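Local coordinates for membrane-bound protease PH1510 (Pyrococcus horikoshii, PDB 6M4B), which cleaves its substrates preferentially near hydrophobic or aromatic residues, as a membrane-bound serine protease able to degrade casein and a stomatin homolog in vitro, at residues A6-Q14 with N199-L208; T86-I95 with Y132-R142. The protein carries 1 engineered substitution. All blocks are in the same frame, centred on the assembly; numbering follows the deposited sequence.

Contact 1: A6-Q14 with N199-L208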
loop_
_atom_site.group_PDB
_atom_site.type_symbol
_atom_site.label_atom_id
_atom_site.label_comp_id
_atom_site.label_asym_id
_atom_site.label_seq_id
_atom_site.Cartn_x
_atom_site.Cartn_y
_atom_site.Cartn_z
ATOM N N ALA A 6 -30.835 -14.759 7.773
ATOM C CA ALA A 6 -29.548 -14.473 7.087
ATOM C C ALA A 6 -29.409 -15.123 5.696
ATOM O O ALA A 6 -29.470 -16.344 5.584
ATOM C CB ALA A 6 -28.370 -14.889 7.978
ATOM N N LYS A 7 -29.285 -14.291 4.652
ATOM C CA LYS A 7 -28.988 -14.745 3.287
ATOM C C LYS A 7 -27.546 -14.459 2.808
ATOM O O LYS A 7 -26.816 -13.630 3.352
ATOM C CB LYS A 7 -30.019 -14.180 2.279
ATOM C CG LYS A 7 -30.212 -12.641 2.238
ATOM C CD LYS A 7 -31.533 -12.197 2.868
ATOM C CE LYS A 7 -31.410 -10.788 3.483
ATOM N NZ LYS A 7 -32.715 -10.131 3.806
ATOM N N ASN A 8 -27.137 -15.210 1.797
ATOM C CA ASN A 8 -25.788 -15.245 1.320
ATOM C C ASN A 8 -25.920 -14.426 0.061
ATOM O O ASN A 8 -26.440 -14.888 -0.952
ATOM C CB ASN A 8 -25.422 -16.716 1.050
ATOM C CG ASN A 8 -23.904 -16.975 0.998
ATOM O OD1 ASN A 8 -23.106 -16.134 1.347
ATOM N ND2 ASN A 8 -23.520 -18.150 0.528
ATOM N N ILE A 9 -25.488 -13.177 0.136
ATOM C CA ILE A 9 -25.624 -12.251 -0.966
ATOM C C ILE A 9 -24.261 -11.965 -1.627
ATOM O O ILE A 9 -23.285 -11.627 -0.941
ATOM C CB ILE A 9 -26.242 -10.934 -0.463
ATOM C CG1 ILE A 9 -27.697 -11.199 -0.055
ATOM C CG2 ILE A 9 -26.199 -9.867 -1.540
ATOM C CD1 ILE A 9 -28.311 -10.142 0.840
ATOM N N VAL A 10 -24.233 -12.030 -2.953
ATOM C CA VAL A 10 -23.120 -11.524 -3.719
ATOM C C VAL A 10 -23.579 -10.337 -4.567
ATOM O O VAL A 10 -24.494 -10.454 -5.377
ATOM C CB VAL A 10 -22.481 -12.611 -4.606
ATOM C CG1 VAL A 10 -21.367 -12.027 -5.477
ATOM C CG2 VAL A 10 -21.880 -13.692 -3.709
ATOM N N TYR A 11 -22.913 -9.205 -4.380
ATOM C CA TYR A 11 -23.156 -8.045 -5.234
ATOM C C TYR A 11 -22.263 -8.101 -6.454
ATOM O O TYR A 11 -21.195 -8.718 -6.425
ATOM C CB TYR A 11 -22.965 -6.761 -4.466
ATOM C CG TYR A 11 -24.112 -6.495 -3.493
ATOM C CD1 TYR A 11 -25.323 -5.964 -3.950
ATOM C CD2 TYR A 11 -23.989 -6.776 -2.141
ATOM C CE1 TYR A 11 -26.355 -5.699 -3.081
ATOM C CE2 TYR A 11 -25.022 -6.512 -1.255
ATOM C CZ TYR A 11 -26.199 -5.974 -1.729
ATOM O OH TYR A 11 -27.223 -5.723 -0.862
ATOM N N VAL A 12 -22.741 -7.504 -7.535
ATOM C CA VAL A 12 -22.021 -7.395 -8.795
ATOM C C VAL A 12 -22.118 -5.921 -9.213
ATOM O O VAL A 12 -23.216 -5.382 -9.238
ATOM C CB VAL A 12 -22.618 -8.299 -9.887
ATOM C CG1 VAL A 12 -21.896 -8.149 -11.199
ATOM C CG2 VAL A 12 -22.558 -9.766 -9.475
ATOM N N ALA A 13 -20.988 -5.282 -9.523
ATOM C CA ALA A 13 -21.004 -3.968 -10.124
ATOM C C ALA A 13 -20.106 -3.943 -11.329
ATOM O O ALA A 13 -19.322 -4.862 -11.560
ATOM C CB ALA A 13 -20.592 -2.927 -9.123
ATOM N N GLN A 14 -20.243 -2.900 -12.113
ATOM C CA GLN A 14 -19.505 -2.758 -13.350
ATOM C C GLN A 14 -18.695 -1.489 -13.219
ATOM O O GLN A 14 -19.227 -0.462 -12.771
ATOM C CB GLN A 14 -20.423 -2.598 -14.527
ATOM C CG GLN A 14 -21.312 -3.779 -14.840
ATOM C CD GLN A 14 -21.974 -3.650 -16.192
ATOM O OE1 GLN A 14 -21.445 -4.117 -17.200
ATOM N NE2 GLN A 14 -23.129 -3.003 -16.223
ATOM N N ASN A 199 -18.049 -18.966 0.024
ATOM C CA ASN A 199 -19.166 -19.905 0.034
ATOM C C ASN A 199 -20.213 -19.448 -0.906
ATOM O O ASN A 199 -20.968 -18.499 -0.627
ATOM C CB ASN A 199 -19.736 -20.020 1.418
ATOM C CG ASN A 199 -21.054 -20.773 1.446
ATOM O OD1 ASN A 199 -21.435 -21.479 0.517
ATOM N ND2 ASN A 199 -21.756 -20.610 2.544
ATOM N N PHE A 200 -20.238 -20.106 -2.057
ATOM C CA PHE A 200 -21.132 -19.694 -3.115
ATOM C C PHE A 200 -22.064 -20.797 -3.552
ATOM O O PHE A 200 -22.663 -20.736 -4.620
ATOM C CB PHE A 200 -20.322 -19.258 -4.356
ATOM C CG PHE A 200 -19.508 -17.985 -4.184
ATOM C CD1 PHE A 200 -19.970 -16.883 -3.421
ATOM C CD2 PHE A 200 -18.352 -17.851 -4.881
ATOM C CE1 PHE A 200 -19.235 -15.725 -3.357
ATOM C CE2 PHE A 200 -17.601 -16.692 -4.818
ATOM C CZ PHE A 200 -18.038 -15.639 -4.076
ATOM N N THR A 201 -22.239 -21.792 -2.721
ATOM C CA THR A 201 -23.094 -22.900 -3.089
ATOM C C THR A 201 -24.530 -22.439 -3.404
ATOM O O THR A 201 -25.049 -22.761 -4.448
ATOM C CB THR A 201 -23.054 -23.915 -1.969
ATOM O OG1 THR A 201 -21.671 -24.224 -1.720
ATOM C CG2 THR A 201 -23.877 -25.189 -2.354
ATOM N N ASN A 202 -25.119 -21.632 -2.534
ATOM C CA ASN A 202 -26.439 -21.030 -2.778
ATOM C C ASN A 202 -26.393 -19.598 -2.417
ATOM O O ASN A 202 -26.259 -19.250 -1.233
ATOM C CB ASN A 202 -27.495 -21.725 -1.932
ATOM C CG ASN A 202 -27.742 -23.121 -2.413
ATOM O OD1 ASN A 202 -27.363 -24.098 -1.785
ATOM N ND2 ASN A 202 -28.316 -23.216 -3.589
ATOM N N VAL A 203 -26.477 -18.748 -3.421
ATOM C CA VAL A 203 -26.205 -17.337 -3.220
ATOM C C VAL A 203 -27.185 -16.488 -4.012
ATOM O O VAL A 203 -27.669 -16.925 -5.015
ATOM C CB VAL A 203 -24.753 -17.062 -3.562
ATOM C CG1 VAL A 203 -24.440 -17.502 -4.959
ATOM C CG2 VAL A 203 -24.481 -15.597 -3.463
ATOM N N GLU A 204 -27.569 -15.329 -3.475
ATOM C CA GLU A 204 -28.445 -14.401 -4.184
ATOM C C GLU A 204 -27.610 -13.349 -4.840
ATOM O O GLU A 204 -27.019 -12.537 -4.170
ATOM C CB GLU A 204 -29.445 -13.751 -3.232
ATOM C CG GLU A 204 -30.446 -14.765 -2.683
ATOM C CD GLU A 204 -31.385 -14.203 -1.630
ATOM O OE1 GLU A 204 -31.994 -13.132 -1.919
ATOM O OE2 GLU A 204 -31.530 -14.877 -0.556
ATOM N N VAL A 205 -27.574 -13.354 -6.160
ATOM C CA VAL A 205 -26.823 -12.358 -6.902
ATOM C C VAL A 205 -27.656 -11.080 -6.970
ATOM O O VAL A 205 -28.789 -11.146 -7.347
ATOM C CB VAL A 205 -26.533 -12.855 -8.307
ATOM C CG1 VAL A 205 -25.802 -11.777 -9.110
ATOM C CG2 VAL A 205 -25.720 -14.153 -8.239
ATOM N N ARG A 206 -27.107 -9.938 -6.572
ATOM C CA ARG A 206 -27.773 -8.624 -6.733
ATOM C C ARG A 206 -26.874 -7.636 -7.476
ATOM O O ARG A 206 -25.700 -7.537 -7.177
ATOM C CB ARG A 206 -28.138 -8.036 -5.381
ATOM C CG ARG A 206 -29.127 -8.862 -4.588
ATOM C CD ARG A 206 -29.383 -8.186 -3.257
ATOM N NE ARG A 206 -30.440 -8.852 -2.487
ATOM C CZ ARG A 206 -30.718 -8.595 -1.212
ATOM N NH1 ARG A 206 -31.688 -9.267 -0.607
ATOM N NH2 ARG A 206 -30.028 -7.679 -0.532
ATOM N N TYR A 207 -27.413 -6.938 -8.458
ATOM C CA TYR A 207 -26.645 -6.002 -9.290
ATOM C C TYR A 207 -26.723 -4.623 -8.675
ATOM O O TYR A 207 -27.761 -4.212 -8.250
ATOM C CB TYR A 207 -27.085 -6.061 -10.775
ATOM C CG TYR A 207 -26.625 -7.345 -11.446
ATOM C CD1 TYR A 207 -27.288 -8.531 -11.219
ATOM C CD2 TYR A 207 -25.466 -7.386 -12.264
ATOM C CE1 TYR A 207 -26.847 -9.741 -11.788
ATOM C CE2 TYR A 207 -25.026 -8.592 -12.856
ATOM C CZ TYR A 207 -25.710 -9.771 -12.600
ATOM O OH TYR A 207 -25.352 -11.012 -13.132
ATOM N N LEU A 208 -25.592 -3.948 -8.553
ATOM C CA LEU A 208 -25.573 -2.575 -8.097
ATOM C C LEU A 208 -25.432 -1.727 -9.317
ATOM O O LEU A 208 -24.623 -2.039 -10.216
ATOM C CB LEU A 208 -24.397 -2.294 -7.163
ATOM C CG LEU A 208 -24.468 -3.041 -5.845
ATOM C CD1 LEU A 208 -23.173 -2.840 -5.110
ATOM C CD2 LEU A 208 -25.651 -2.571 -5.003
HETATM O O HOH W 1 -33.058 -8.575 1.583
HETATM O O HOH W 2 -24.271 -21.239 0.050
HETATM O O HOH W 3 -22.588 -0.815 -11.741
#
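Residues 9-12 and 204-207 pair as parallel β-strands at the edge of the six-stranded sheet, where 204-207 is the outermost strand and 9-16 its inner neighbour. I9 faces E204, V10 V205, Y11 R206 and V12 Y207, and backbone bonds run from E204 N to N8 O (2.8 Å) through to L208 N and V12 O (2.9 Å). On one face of the sheet, the extended side chain of R206 runs alongside Y11 in the same direction. Its guanidinium, turned 68° from the tyrosine ring, has I9 CD1 over one face and Y11 OH at its edge, where NH2 makes a weak hydrogen bond; D37 is a second, likewise weak, partner of that hydroxyl. L208 CD2 lies 3.6 Å from Y11 CD1. On the opposite face of the sheet, V12 CB makes a CH-π contact over the Y207 ring, 4.2 Å from its centroid, and V10 CG2 meets F200 CE1 at 3.4 Å. N8, whose carbonyl begins the ladder, also reaches back with its side chain: with CG anti to the backbone N (chi1 -160°), its ND2 bonds N199 O at 2.8 Å, from above the carbonyl plane, and more weakly N202 O. Helix 21-36 covers the Y11 and L208 side, helix 175-182 the side of F200, V205 and Y207. Such a parallel edge pair with helices on both faces fits the ClpP/crotonase-clan α/β fold of this N-terminal protease domain.

Contact 2: T86-I95 with Y132-R142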
loop_
_atom_site.group_PDB
_atom_site.type_symbol
_atom_site.label_atom_id
_atom_site.label_comp_id
_atom_site.label_asym_id
_atom_site.label_seq_id
_atom_site.Cartn_x
_atom_site.Cartn_y
_atom_site.Cartn_z
ATOM N N THR A 86 -4.363 -3.693 -13.984
ATOM C CA THR A 86 -3.689 -4.902 -13.581
ATOM C C THR A 86 -3.438 -4.927 -12.081
ATOM O O THR A 86 -3.626 -5.959 -11.448
ATOM C CB THR A 86 -2.399 -5.021 -14.333
ATOM O OG1 THR A 86 -2.702 -5.098 -15.740
ATOM C CG2 THR A 86 -1.644 -6.235 -13.945
ATOM N N TYR A 87 -3.066 -3.762 -11.523
ATOM C CA TYR A 87 -2.774 -3.590 -10.123
ATOM C C TYR A 87 -4.050 -3.756 -9.273
ATOM O O TYR A 87 -4.002 -4.343 -8.211
ATOM C CB TYR A 87 -2.179 -2.185 -9.825
ATOM C CG TYR A 87 -0.811 -1.864 -10.470
ATOM C CD1 TYR A 87 -0.703 -1.497 -11.814
ATOM C CD2 TYR A 87 0.355 -1.844 -9.705
ATOM C CE1 TYR A 87 0.519 -1.162 -12.372
ATOM C CE2 TYR A 87 1.558 -1.480 -10.250
ATOM C CZ TYR A 87 1.635 -1.129 -11.572
ATOM O OH TYR A 87 2.819 -0.797 -12.107
ATOM N N ILE A 88 -5.181 -3.241 -9.754
ATOM C CA ILE A 88 -6.466 -3.398 -9.069
ATOM C C ILE A 88 -6.762 -4.883 -8.951
ATOM O O ILE A 88 -7.053 -5.373 -7.876
ATOM C CB ILE A 88 -7.592 -2.641 -9.837
ATOM C CG1 ILE A 88 -7.347 -1.109 -9.810
ATOM C CG2 ILE A 88 -8.987 -2.899 -9.242
ATOM C CD1 ILE A 88 -8.183 -0.312 -10.799
ATOM N N ALA A 89 -6.594 -5.606 -10.058
ATOM C CA ALA A 89 -6.735 -7.041 -10.045
ATOM C C ALA A 89 -5.764 -7.745 -9.087
ATOM O O ALA A 89 -6.231 -8.487 -8.191
ATOM C CB ALA A 89 -6.570 -7.599 -11.434
ATOM N N LEU A 90 -4.447 -7.480 -9.211
ATOM C CA LEU A 90 -3.466 -8.080 -8.294
ATOM C C LEU A 90 -3.651 -7.741 -6.838
ATOM O O LEU A 90 -3.242 -8.516 -5.959
ATOM C CB LEU A 90 -2.037 -7.792 -8.723
ATOM C CG LEU A 90 -1.665 -8.350 -10.072
ATOM C CD1 LEU A 90 -0.344 -7.757 -10.513
ATOM C CD2 LEU A 90 -1.566 -9.871 -9.995
ATOM N N GLY A 91 -4.297 -6.621 -6.550
ATOM C CA GLY A 91 -4.571 -6.218 -5.179
ATOM C C GLY A 91 -5.803 -6.825 -4.556
ATOM O O GLY A 91 -6.105 -6.558 -3.390
ATOM N N SER A 92 -6.477 -7.696 -5.278
ATOM C CA SER A 92 -7.807 -8.145 -4.898
ATOM C C SER A 92 -7.775 -9.569 -4.378
ATOM O O SER A 92 -6.789 -10.307 -4.531
ATOM C CB SER A 92 -8.759 -8.037 -6.105
ATOM O OG SER A 92 -8.651 -9.181 -6.954
ATOM N N HIS A 93 -8.884 -9.948 -3.752
ATOM C CA HIS A 93 -9.014 -11.234 -3.085
ATOM C C HIS A 93 -9.039 -12.420 -4.023
ATOM O O HIS A 93 -8.692 -13.517 -3.627
ATOM C CB HIS A 93 -10.260 -11.210 -2.210
ATOM C CG HIS A 93 -10.187 -10.208 -1.118
ATOM N ND1 HIS A 93 -10.584 -8.902 -1.282
ATOM C CD2 HIS A 93 -9.748 -10.311 0.165
ATOM C CE1 HIS A 93 -10.392 -8.236 -0.152
ATOM N NE2 HIS A 93 -9.876 -9.070 0.734
ATOM N N LEU A 94 -9.523 -12.196 -5.246
ATOM C CA LEU A 94 -9.648 -13.228 -6.242
ATOM C C LEU A 94 -9.772 -12.568 -7.617
ATOM O O LEU A 94 -10.431 -11.544 -7.737
ATOM C CB LEU A 94 -10.896 -14.081 -5.980
ATOM C CG LEU A 94 -10.872 -15.492 -6.589
ATOM C CD1 LEU A 94 -9.998 -16.343 -5.723
ATOM C CD2 LEU A 94 -12.250 -16.156 -6.650
ATOM N N ILE A 95 -9.131 -13.139 -8.633
ATOM C CA ILE A 95 -9.224 -12.599 -9.961
ATOM C C ILE A 95 -9.829 -13.664 -10.826
ATOM O O ILE A 95 -9.355 -14.798 -10.830
ATOM C CB ILE A 95 -7.843 -12.200 -10.561
ATOM C CG1 ILE A 95 -7.093 -11.206 -9.654
ATOM C CG2 ILE A 95 -8.044 -11.560 -11.915
ATOM C CD1 ILE A 95 -5.595 -11.165 -9.943
ATOM N N TYR A 132 6.187 -2.086 -6.248
ATOM C CA TYR A 132 4.776 -2.104 -5.837
ATOM C C TYR A 132 3.978 -3.295 -6.446
ATOM O O TYR A 132 3.314 -4.050 -5.711
ATOM C CB TYR A 132 4.131 -0.813 -6.183
ATOM C CG TYR A 132 2.724 -0.664 -5.753
ATOM C CD1 TYR A 132 2.397 -0.590 -4.411
ATOM C CD2 TYR A 132 1.698 -0.541 -6.691
ATOM C CE1 TYR A 132 1.099 -0.450 -3.986
ATOM C CE2 TYR A 132 0.392 -0.346 -6.283
ATOM C CZ TYR A 132 0.081 -0.332 -4.960
ATOM O OH TYR A 132 -1.215 -0.149 -4.579
ATOM N N ILE A 133 4.128 -3.517 -7.745
ATOM C CA ILE A 133 3.399 -4.586 -8.434
ATOM C C ILE A 133 3.838 -5.976 -7.941
ATOM O O ILE A 133 2.999 -6.847 -7.710
ATOM C CB ILE A 133 3.476 -4.478 -9.966
ATOM C CG1 ILE A 133 2.217 -5.107 -10.585
ATOM C CG2 ILE A 133 4.761 -5.099 -10.541
ATOM C CD1 ILE A 133 2.139 -4.971 -12.075
ATOM N N LYS A 134 5.120 -6.117 -7.636
ATOM C CA LYS A 134 5.639 -7.351 -7.083
ATOM C C LYS A 134 5.122 -7.632 -5.681
ATOM O O LYS A 134 4.842 -8.776 -5.330
ATOM C CB LYS A 134 7.154 -7.371 -7.095
ATOM C CG LYS A 134 7.742 -7.671 -8.461
ATOM C CD LYS A 134 9.255 -7.598 -8.466
ATOM C CE LYS A 134 9.934 -8.715 -7.675
ATOM N NZ LYS A 134 10.772 -9.575 -8.531
ATOM N N SER A 135 4.952 -6.587 -4.900
ATOM C CA SER A 135 4.420 -6.708 -3.594
ATOM C C SER A 135 2.950 -7.166 -3.632
ATOM O O SER A 135 2.595 -7.987 -2.821
ATOM C CB SER A 135 4.531 -5.393 -2.832
ATOM O OG SER A 135 3.599 -4.400 -3.232
ATOM N N LEU A 136 2.129 -6.627 -4.552
ATOM C CA LEU A 136 0.754 -7.067 -4.680
ATOM C C LEU A 136 0.717 -8.563 -5.068
ATOM O O LEU A 136 -0.028 -9.319 -4.464
ATOM C CB LEU A 136 -0.026 -6.216 -5.678
ATOM C CG LEU A 136 -0.085 -4.700 -5.407
ATOM C CD1 LEU A 136 -0.925 -4.063 -6.475
ATOM C CD2 LEU A 136 -0.670 -4.453 -4.030
ATOM N N ALA A 137 1.603 -8.987 -5.969
ATOM C CA ALA A 137 1.724 -10.384 -6.287
ATOM C C ALA A 137 2.145 -11.250 -5.099
ATOM O O ALA A 137 1.520 -12.267 -4.834
ATOM C CB ALA A 137 2.672 -10.602 -7.472
ATOM N N GLN A 138 3.188 -10.843 -4.381
ATOM C CA GLN A 138 3.701 -11.633 -3.258
ATOM C C GLN A 138 2.694 -11.684 -2.144
ATOM O O GLN A 138 2.540 -12.703 -1.529
ATOM C CB GLN A 138 5.036 -11.106 -2.706
ATOM C CG GLN A 138 6.110 -10.968 -3.758
ATOM C CD GLN A 138 7.030 -12.144 -3.814
ATOM O OE1 GLN A 138 6.703 -13.240 -3.303
ATOM N NE2 GLN A 138 8.202 -11.943 -4.460
ATOM N N GLU A 139 2.038 -10.571 -1.868
ATOM C CA GLU A 139 1.026 -10.527 -0.835
ATOM C C GLU A 139 -0.147 -11.504 -1.113
ATOM O O GLU A 139 -0.763 -11.981 -0.183
ATOM C CB GLU A 139 0.457 -9.105 -0.708
ATOM C CG GLU A 139 1.409 -8.177 0.028
ATOM C CD GLU A 139 1.149 -6.696 -0.216
ATOM O OE1 GLU A 139 0.098 -6.346 -0.822
ATOM O OE2 GLU A 139 2.022 -5.883 0.192
ATOM N N SER A 140 -0.473 -11.718 -2.379
ATOM C CA SER A 140 -1.563 -12.585 -2.762
ATOM C C SER A 140 -1.140 -13.967 -3.263
ATOM O O SER A 140 -1.968 -14.687 -3.816
ATOM C CB SER A 140 -2.373 -11.873 -3.839
ATOM O OG SER A 140 -1.600 -11.587 -4.983
ATOM N N GLY A 141 0.137 -14.353 -3.092
ATOM C CA GLY A 141 0.582 -15.670 -3.558
ATOM C C GLY A 141 0.567 -15.811 -5.073
ATOM O O GLY A 141 0.638 -16.882 -5.570
ATOM N N ARG A 142 0.544 -14.719 -5.816
ATOM C CA ARG A 142 0.507 -14.761 -7.241
ATOM C C ARG A 142 1.922 -14.580 -7.818
ATOM O O ARG A 142 2.840 -14.203 -7.132
ATOM C CB ARG A 142 -0.460 -13.669 -7.753
ATOM C CG ARG A 142 -1.930 -13.968 -7.413
ATOM C CD ARG A 142 -2.816 -12.786 -7.737
ATOM N NE ARG A 142 -4.168 -13.061 -7.338
ATOM C CZ ARG A 142 -4.964 -12.298 -6.588
ATOM N NH1 ARG A 142 -4.584 -11.133 -6.081
ATOM N NH2 ARG A 142 -6.195 -12.721 -6.356
HETATM O O HOH W 4 -2.329 -8.419 -3.560
#
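The Y87 ring carries I133 on one face: CD1 stands 4.0 Å from the ring centroid in a CH-π contact, with the isoleucine crossing the tyrosine at about a right angle. L136 CD1 comes up at the ring's edge, and the Y132 ring meets it rim to rim, planes 22° apart, neither ring over the other. I133 extends to this face because its CG1 is anti to the backbone N (chi1 -152°), and the same CG1 packs against L90 CD1 at 3.7 Å.

The second flat group, the guanidinium of R142, has I95 CD1 over the centre of one face, 3.5 Å above the plane. At its edge lies the carbonyl of S92, gripped end-on by two nitrogens that share one oxygen: NH1 to S92 O is 2.8 Å and NH2 to S92 O is 3.1 Å. That oxygen lies in the guanidinium plane, whereas NH1 lies nearer the carbonyl plane of S92 and NH2 well above it. A salt bridge from NH2 to E169 probably offsets the buried positive charge and, with the S92 bonds, fixes the group's rotation. Between the tyrosine pair at one end and R142 at the other, a water donates to both L90 O and L136 O, at 2.6 Å each. G141, with positive phi, closes helix 123-139 in a Schellman motif, and the chain then delivers R142 to the 91-93 turn. T86 lies close to the substrate-binding C106 and to A83, the engineered alanine at the nucleophile position.

The helical segments 132-139 and 86-90 run at 27° to each other, with helix 53-64 beside the two tyrosines and helix 144-152 against T86, Y87 and I133. I95 belongs to strand 94-97 of the central sheet, while Y132 packs on E139, and S135 on S135, of the second subunit.

Both contacts reach the same parallel sheet but at different depths. Contact 1 is partly buried and joins two strands at one margin; contact 2 is a buried contact near the centre of the chain, where a helix is laid over another helix and the turn leading to strand 94-97. The first is held chiefly by a backbone ladder, with side chains added on either face, whereas the second depends on side chains and a single arginine gripping a carbonyl. Their arginines differ accordingly: R206 is partly exposed and linked to K7 through water, R142 enclosed. Contact 2 is nested in the chain between the segments of contact 1, and it alone comes near the active site, whose nucleophile is replaced by alanine here, and the other subunit.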